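Beta-amyloid-like protein (Caenorhabditis elegans, PDB 3K66) probably acts in cell adhesion and neural development as the worm homolog of human amyloid precursor protein, its E2 domain carrying a heparin-binding site. Local coordinates at residues A[111-116]-A[124-129]; A[116-121]-A[185-190]; A[133-138]-A[199-204]. All coordinates share one frame; numbering follows the deposited sequence.

Contact 1: residues A[111-116]-A[124-129]; sequences RQALAT and HSVLQS
Val126 carries CG1 anti to its backbone N (chi1 154°) and CG2 anti to its carbonyl carbon, and this rotation sets the CG2 methyl against the backbone and side chain of Ala113. The two residues face each other across an antiparallel helical hairpin of the all-helical E2 domain: the last turns of helix 55-119 and the first turns of helix 123-154, linked by a short turn, run at 163° to one another. Their local axes approach to 8.4 Å, a close spacing made possible by the small residues at the interface, Ala113 on one helix and Ser125 and Ser129 on the other. The backbones come nearest at Ala113 and Val126, where the two CA atoms lie 4.8 Å apart.

The Ala113 methyl points at the facing helix and packs closely against it. Its CB lies 3.6 Å from Val126 CG2 and as close to Val126 CA, so that it rests on the backbone as much as on the side chain. One turn further along helix 123-154, Ser129 CB flanks the same methyl, while Ser125, just before Val126, borders it at the rim.

No hydrogen bond joins the two segments, and the contact is held by apolar packing of mostly buried groups. The carbonyl of Ala113, close to the Val126 methyl, accepts a hydrogen bond from Asn122 ND2 in the connecting turn, which gives this end of the hairpin a polar tie. Leu190 of the short helix 188-191 covers the neighbouring side and touches both Leu114 and Val126. Leu114 reaches into that corner with its CD2 branch, which crosses the valine at a slant and stops 4.1 Å from Val126 CG2.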
# COMPACT_ATOMS: atom_id res chain seq x y z
N ARG A 111 -26.05 5.97 10.46
CA ARG A 111 -26.80 6.73 11.44
C ARG A 111 -28.16 7.15 10.91
O ARG A 111 -29.14 7.16 11.65
CB ARG A 111 -26.00 7.94 11.86
CG ARG A 111 -24.82 7.61 12.75
CD ARG A 111 -24.88 8.44 14.00
NE ARG A 111 -25.07 7.62 15.19
CZ ARG A 111 -25.44 8.10 16.38
NH1 ARG A 111 -25.65 9.41 16.54
NH2 ARG A 111 -25.55 7.28 17.42
N GLN A 112 -28.24 7.48 9.63
CA GLN A 112 -29.52 7.88 9.07
C GLN A 112 -30.40 6.64 9.13
O GLN A 112 -31.57 6.70 9.55
CB GLN A 112 -29.36 8.37 7.62
CG GLN A 112 -30.18 9.65 7.31
CD GLN A 112 -29.94 10.22 5.91
OE1 GLN A 112 -29.80 11.44 5.73
NE2 GLN A 112 -29.91 9.35 4.93
N ALA A 113 -29.83 5.51 8.72
CA ALA A 113 -30.56 4.25 8.73
C ALA A 113 -31.20 4.05 10.09
O ALA A 113 -32.34 3.58 10.20
CB ALA A 113 -29.61 3.10 8.43
N LEU A 114 -30.46 4.40 11.14
CA LEU A 114 -30.97 4.25 12.50
C LEU A 114 -32.03 5.28 12.84
O LEU A 114 -33.11 4.94 13.34
CB LEU A 114 -29.82 4.35 13.52
CG LEU A 114 -29.03 3.07 13.77
CD1 LEU A 114 -27.84 3.39 14.65
CD2 LEU A 114 -29.93 2.01 14.43
N ALA A 115 -31.73 6.56 12.58
CA ALA A 115 -32.69 7.62 12.86
C ALA A 115 -34.00 7.30 12.15
O ALA A 115 -35.06 7.34 12.76
CB ALA A 115 -32.14 8.96 12.41
N THR A 116 -33.92 6.96 10.86
CA THR A 116 -35.12 6.62 10.10
C THR A 116 -35.85 5.44 10.69
O THR A 116 -37.04 5.25 10.48
CB THR A 116 -34.79 6.29 8.64
OG1 THR A 116 -34.42 7.49 7.95
CG2 THR A 116 -35.98 5.65 7.95
N HIS A 124 -33.73 -3.74 7.27
CA HIS A 124 -32.73 -4.12 6.29
C HIS A 124 -31.69 -3.05 6.00
O HIS A 124 -30.49 -3.32 6.00
CB HIS A 124 -33.42 -4.54 4.98
CG HIS A 124 -32.54 -4.53 3.78
ND1 HIS A 124 -32.12 -3.36 3.17
CD2 HIS A 124 -31.99 -5.54 3.06
CE1 HIS A 124 -31.37 -3.65 2.13
NE2 HIS A 124 -31.27 -4.97 2.04
N SER A 125 -32.14 -1.83 5.74
CA SER A 125 -31.22 -0.75 5.43
C SER A 125 -30.18 -0.55 6.53
O SER A 125 -29.01 -0.29 6.24
CB SER A 125 -31.99 0.55 5.18
OG SER A 125 -31.11 1.58 4.77
N VAL A 126 -30.60 -0.66 7.78
CA VAL A 126 -29.66 -0.47 8.89
C VAL A 126 -28.48 -1.42 8.72
O VAL A 126 -27.32 -0.99 8.76
CB VAL A 126 -30.37 -0.67 10.27
CG1 VAL A 126 -29.38 -1.10 11.34
CG2 VAL A 126 -31.01 0.65 10.70
N LEU A 127 -28.79 -2.70 8.52
CA LEU A 127 -27.80 -3.75 8.34
C LEU A 127 -26.87 -3.52 7.14
O LEU A 127 -25.65 -3.51 7.29
CB LEU A 127 -28.51 -5.09 8.18
CG LEU A 127 -27.69 -6.35 7.86
CD1 LEU A 127 -26.50 -6.47 8.80
CD2 LEU A 127 -28.58 -7.56 8.02
N GLN A 128 -27.44 -3.32 5.96
CA GLN A 128 -26.65 -3.08 4.75
C GLN A 128 -25.75 -1.89 4.98
O GLN A 128 -24.66 -1.79 4.41
CB GLN A 128 -27.55 -2.80 3.55
CG GLN A 128 -27.45 -3.85 2.59
N SER A 129 -26.21 -0.99 5.83
CA SER A 129 -25.46 0.21 6.15
C SER A 129 -24.27 -0.14 7.03
O SER A 129 -23.13 0.27 6.79
CB SER A 129 -26.37 1.21 6.87
OG SER A 129 -25.80 2.49 6.80

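Contact 2: residues A[116-121]-A[185-190]; sequences THVNKP and RDFPDL
At the C-terminal end of the long helix 55-119, where its hydrogen bonding weakens, His117 and Val118 meet the turn that leads into the short helix 188-191. A histidine-carboxylate hydrogen bond is the polar centre of the contact: His117 NE2 donates to Asp189 OD2 over 3.0 Å, with an N-H...O angle of 159°. The acceptor lies in the imidazole plane and is approached nearly along its C-O bond, and ring and carboxylate are almost coplanar. With CG anti to the backbone N (chi1 -171°), His117 extends its ring toward 185-190. ND1 makes a weak hydrogen bond to the backbone N of Asn122, so both ring nitrogens have a partner, which probably helps to hold the ring in this rotation. Leu190 CD1 sits over one imidazole face in a CH-pi contact, 4.2 Å from the His117 ring centroid.

Here, at one end of the elongated helical E2 domain, the chain passes from helix 163-182 into helix 188-191, with Phe187 at the N-cap position of the latter. The Phe187 ring slides past the imidazole obliquely, planes at 66°, bringing its CD2 to 3.5 Å from His117 CD2. Were His117 replaced by an alanine, Asp189 would probably lose its hydrogen-bonding mate across the contact and Leu190 CD1 the ring it covers. Val118 meets the edge of the phenyl ring through its CG2 methyl, near CZ and CE2 of Phe187, while Leu114 of helix 55-119 also touches Phe187.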
# COMPACT_ATOMS: atom_id res chain seq x y z
N THR A 116 -33.92 6.96 10.86
CA THR A 116 -35.12 6.62 10.10
C THR A 116 -35.85 5.44 10.69
O THR A 116 -37.04 5.25 10.48
CB THR A 116 -34.79 6.29 8.64
OG1 THR A 116 -34.42 7.49 7.95
CG2 THR A 116 -35.98 5.65 7.95
N HIS A 117 -35.13 4.64 11.46
CA HIS A 117 -35.71 3.47 12.09
C HIS A 117 -36.57 3.82 13.29
O HIS A 117 -37.60 3.19 13.52
CB HIS A 117 -34.62 2.51 12.55
CG HIS A 117 -35.15 1.20 13.01
ND1 HIS A 117 -35.67 0.26 12.14
CD2 HIS A 117 -35.29 0.67 14.25
CE1 HIS A 117 -36.11 -0.78 12.82
NE2 HIS A 117 -35.89 -0.56 14.11
N VAL A 118 -36.13 4.81 14.06
CA VAL A 118 -36.87 5.25 15.23
C VAL A 118 -38.34 5.32 14.86
O VAL A 118 -39.20 4.83 15.59
CB VAL A 118 -36.40 6.66 15.69
CG1 VAL A 118 -37.58 7.48 16.16
CG2 VAL A 118 -35.35 6.54 16.81
N ASN A 119 -38.61 5.93 13.71
CA ASN A 119 -39.97 6.09 13.21
C ASN A 119 -40.44 4.79 12.59
O ASN A 119 -41.20 4.03 13.20
CB ASN A 119 -40.02 7.19 12.15
CG ASN A 119 -39.02 8.31 12.38
OD1 ASN A 119 -38.33 8.72 11.45
ND2 ASN A 119 -38.95 8.83 13.60
N LYS A 120 -40.00 4.50 11.37
CA LYS A 120 -40.42 3.26 10.72
C LYS A 120 -39.28 2.31 10.42
O LYS A 120 -38.20 2.72 10.01
CB LYS A 120 -41.21 3.56 9.46
CG LYS A 120 -40.44 4.20 8.33
CD LYS A 120 -40.22 5.67 8.60
CE LYS A 120 -39.63 6.32 7.35
NZ LYS A 120 -39.53 7.79 7.55
N PRO A 121 -39.52 1.00 10.62
CA PRO A 121 -38.61 -0.13 10.42
C PRO A 121 -37.64 -0.08 9.24
O PRO A 121 -37.88 -0.71 8.21
CB PRO A 121 -39.55 -1.34 10.31
CG PRO A 121 -40.56 -1.00 11.31
CD PRO A 121 -40.81 0.50 11.11
N ARG A 185 -27.47 -0.98 20.93
CA ARG A 185 -27.99 -1.22 22.27
C ARG A 185 -29.32 -0.51 22.59
O ARG A 185 -30.12 -1.01 23.39
CB ARG A 185 -26.94 -0.83 23.30
CG ARG A 185 -25.67 -1.67 23.24
CD ARG A 185 -24.69 -1.28 24.33
NE ARG A 185 -23.59 -2.22 24.40
CZ ARG A 185 -22.63 -2.17 25.32
NH1 ARG A 185 -22.62 -1.22 26.25
NH2 ARG A 185 -21.67 -3.08 25.30
N ASP A 186 -29.55 0.65 21.97
CA ASP A 186 -30.78 1.39 22.23
C ASP A 186 -32.01 0.92 21.45
O ASP A 186 -33.14 1.20 21.85
CB ASP A 186 -30.53 2.88 22.00
CG ASP A 186 -29.91 3.55 23.22
OD1 ASP A 186 -29.65 4.77 23.16
OD2 ASP A 186 -29.70 2.85 24.23
N PHE A 187 -31.81 0.23 20.34
CA PHE A 187 -32.94 -0.28 19.59
C PHE A 187 -33.03 -1.78 19.90
O PHE A 187 -32.69 -2.62 19.07
CB PHE A 187 -32.76 -0.00 18.10
CG PHE A 187 -32.91 1.45 17.74
CD1 PHE A 187 -31.86 2.32 17.95
CD2 PHE A 187 -34.12 1.96 17.27
CE1 PHE A 187 -31.99 3.69 17.71
CE2 PHE A 187 -34.26 3.34 17.02
CZ PHE A 187 -33.19 4.20 17.24
N PRO A 188 -33.52 -2.10 21.11
CA PRO A 188 -33.66 -3.49 21.56
C PRO A 188 -34.37 -4.29 20.51
O PRO A 188 -33.95 -5.39 20.16
CB PRO A 188 -34.48 -3.35 22.83
CG PRO A 188 -35.36 -2.17 22.55
CD PRO A 188 -34.35 -1.21 21.94
N ASP A 189 -35.45 -3.72 20.01
CA ASP A 189 -36.21 -4.38 18.97
C ASP A 189 -35.24 -4.85 17.87
O ASP A 189 -35.29 -6.00 17.43
CB ASP A 189 -37.23 -3.41 18.36
CG ASP A 189 -36.60 -2.06 17.92
OD1 ASP A 189 -36.46 -1.15 18.77
OD2 ASP A 189 -36.23 -1.91 16.73
N LEU A 190 -34.33 -3.96 17.50
CA LEU A 190 -33.38 -4.21 16.42
C LEU A 190 -32.07 -4.89 16.80
O LEU A 190 -31.54 -5.70 16.05
CB LEU A 190 -33.15 -2.87 15.73
CG LEU A 190 -31.94 -2.54 14.88
CD1 LEU A 190 -32.34 -2.40 13.43
CD2 LEU A 190 -31.36 -1.23 15.39

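Contact 3: residues A[133-138]-A[199-204]; sequences YIRAEE and VTYWKD
Tyr201, Ile134 and Trp202 supply most of the surface buried where helix 195-209 packs along helix 123-154 in the all-helical E2 domain. The two helices run in roughly the same direction, at 30°, and their local axes come no closer than 10.2 Å, a distance bridged by large side chains. Ile134 points at the facing helix and occupies the middle. Its CG2 branch reaches the side of the tyrosine, 4.1 Å from Tyr201 CE2, and also approaches Trp202 CD1, meeting both rings obliquely. The other branch ends in CD1, which lies 4.0 Å from Trp202 CB, so the isoleucine bears on the root of the indole as well as on its rim.

Tyr201 and Trp202 both place CG anti to the backbone N (chi1 178° in each), and from adjacent positions on the helix they reach to different sides of Ile134. The tyrosine ends at Arg135, whose NE donates to Tyr201 OH over 2.7 Å. The hydroxyl lies near the guanidinium plane, at its edge, while the phenol ring is turned almost perpendicular to that plane. Arg135 also touches Tyr205, one turn further along helix 195-209.

Trp202 reaches instead toward Glu138, one turn beyond Ile134. This buried carboxylate has its strongest polar partner in Arg206, which forms a salt bridge with OE2 and is likely to favour the charged form. Ile177 of helix 163-182 packs against both Glu138 and Trp202, bringing a third helix to this end of the contact. The remaining oxygen, Glu138 OE1, approaches the indole edge and takes a weak, strongly bent hydrogen bond from Trp202 NE1 at 2.6 Å.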
# COMPACT_ATOMS: atom_id res chain seq x y z
N TYR A 133 -20.07 -0.12 6.59
CA TYR A 133 -19.14 0.51 7.51
C TYR A 133 -18.06 -0.48 7.92
O TYR A 133 -16.88 -0.11 8.04
CB TYR A 133 -19.88 1.03 8.74
CG TYR A 133 -18.94 1.52 9.80
CD1 TYR A 133 -18.17 2.67 9.62
CD2 TYR A 133 -18.78 0.78 10.97
CE1 TYR A 133 -17.25 3.06 10.58
CE2 TYR A 133 -17.86 1.16 11.94
CZ TYR A 133 -17.10 2.30 11.74
OH TYR A 133 -16.17 2.67 12.71
N ILE A 134 -18.47 -1.72 8.17
CA ILE A 134 -17.55 -2.77 8.57
C ILE A 134 -16.54 -3.05 7.47
O ILE A 134 -15.33 -3.13 7.70
CB ILE A 134 -18.32 -4.07 8.89
CG1 ILE A 134 -18.98 -3.93 10.27
CG2 ILE A 134 -17.39 -5.29 8.85
CD1 ILE A 134 -19.78 -5.13 10.68
N ARG A 135 -17.04 -3.22 6.25
CA ARG A 135 -16.17 -3.49 5.11
C ARG A 135 -15.12 -2.39 5.08
O ARG A 135 -13.93 -2.68 4.94
CB ARG A 135 -17.01 -3.45 3.82
CG ARG A 135 -17.01 -4.76 3.04
CD ARG A 135 -17.93 -4.73 1.82
NE ARG A 135 -19.32 -4.86 2.20
CZ ARG A 135 -20.22 -3.91 2.03
NH1 ARG A 135 -19.85 -2.76 1.48
NH2 ARG A 135 -21.49 -4.11 2.41
N ALA A 136 -15.56 -1.14 5.24
CA ALA A 136 -14.67 0.02 5.21
C ALA A 136 -13.53 -0.06 6.21
O ALA A 136 -12.36 0.05 5.84
CB ALA A 136 -15.46 1.30 5.45
N GLU A 137 -13.86 -0.22 7.48
CA GLU A 137 -12.83 -0.32 8.50
C GLU A 137 -11.93 -1.54 8.23
O GLU A 137 -10.69 -1.43 8.29
CB GLU A 137 -13.48 -0.44 9.89
CG GLU A 137 -14.21 0.82 10.28
CD GLU A 137 -13.29 1.84 10.92
OE1 GLU A 137 -12.07 1.78 10.65
OE2 GLU A 137 -13.77 2.70 11.68
N GLU A 138 -12.53 -2.68 7.90
CA GLU A 138 -11.74 -3.87 7.64
C GLU A 138 -10.79 -3.67 6.44
O GLU A 138 -9.68 -4.21 6.44
CB GLU A 138 -12.65 -5.08 7.46
CG GLU A 138 -12.20 -6.30 8.28
CD GLU A 138 -12.18 -6.05 9.80
OE1 GLU A 138 -13.17 -5.54 10.34
OE2 GLU A 138 -11.19 -6.38 10.45
N VAL A 199 -22.21 -9.10 13.35
CA VAL A 199 -21.01 -9.62 14.02
C VAL A 199 -20.40 -10.79 13.24
O VAL A 199 -19.19 -10.84 13.01
CB VAL A 199 -21.29 -10.09 15.49
CG1 VAL A 199 -20.04 -10.71 16.08
CG2 VAL A 199 -21.70 -8.91 16.37
N THR A 200 -21.24 -11.74 12.83
CA THR A 200 -20.76 -12.87 12.05
C THR A 200 -20.18 -12.34 10.73
O THR A 200 -19.11 -12.76 10.27
CB THR A 200 -21.89 -13.87 11.78
OG1 THR A 200 -22.43 -14.29 13.04
CG2 THR A 200 -21.35 -15.10 11.02
N TYR A 201 -20.89 -11.39 10.13
CA TYR A 201 -20.44 -10.79 8.89
C TYR A 201 -19.05 -10.23 9.09
O TYR A 201 -18.19 -10.34 8.21
CB TYR A 201 -21.36 -9.66 8.45
CG TYR A 201 -20.89 -8.97 7.18
CD1 TYR A 201 -21.02 -9.58 5.93
CD2 TYR A 201 -20.30 -7.71 7.24
CE1 TYR A 201 -20.58 -8.95 4.78
CE2 TYR A 201 -19.86 -7.07 6.10
CZ TYR A 201 -20.01 -7.70 4.87
OH TYR A 201 -19.58 -7.05 3.73
N TRP A 202 -18.83 -9.62 10.24
CA TRP A 202 -17.52 -9.04 10.54
C TRP A 202 -16.47 -10.15 10.60
O TRP A 202 -15.43 -10.05 9.99
CB TRP A 202 -17.60 -8.27 11.86
CG TRP A 202 -16.34 -7.66 12.34
CD1 TRP A 202 -15.24 -7.33 11.60
CD2 TRP A 202 -16.12 -7.12 13.64
NE1 TRP A 202 -14.35 -6.59 12.36
CE2 TRP A 202 -14.87 -6.45 13.61
CE3 TRP A 202 -16.86 -7.12 14.82
CZ2 TRP A 202 -14.36 -5.79 14.73
CZ3 TRP A 202 -16.35 -6.46 15.94
CH2 TRP A 202 -15.10 -5.80 15.88
N LYS A 203 -16.76 -11.23 11.33
CA LYS A 203 -15.81 -12.33 11.42
C LYS A 203 -15.62 -12.94 10.03
O LYS A 203 -14.48 -13.20 9.60
CB LYS A 203 -16.31 -13.39 12.42
CG LYS A 203 -15.54 -14.70 12.41
CD LYS A 203 -16.11 -15.70 11.40
CE LYS A 203 -15.71 -17.15 11.72
NZ LYS A 203 -14.21 -17.30 11.83
N ASP A 204 -16.73 -13.16 9.33
CA ASP A 204 -16.66 -13.72 7.98
C ASP A 204 -15.89 -12.78 7.05
O ASP A 204 -14.97 -13.21 6.36
CB ASP A 204 -18.06 -13.99 7.42
CG ASP A 204 -18.66 -15.26 7.99
OD1 ASP A 204 -17.86 -16.18 8.29
OD2 ASP A 204 -19.91 -15.35 8.14

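From the N terminus, the chain runs through helix 55-119 to the end of the domain where contacts 1 and 2 lie. Contact 1 closes first, over the short turn into helix 123-154, and that helix then continues to the first segment of contact 3. After helix 163-182 the chain returns to the same end, where 185-190 closes contact 2; helix 195-209 closes contact 3 last. Contact 2 thus crosses both others in sequence, whereas contacts 1 and 3 follow in series. Contacts 1 and 2 share Thr116 and touch through Leu190, forming one cluster; contact 3, about 21 Å from contact 2 between centres, ties the C-terminal helix to helix 123-154.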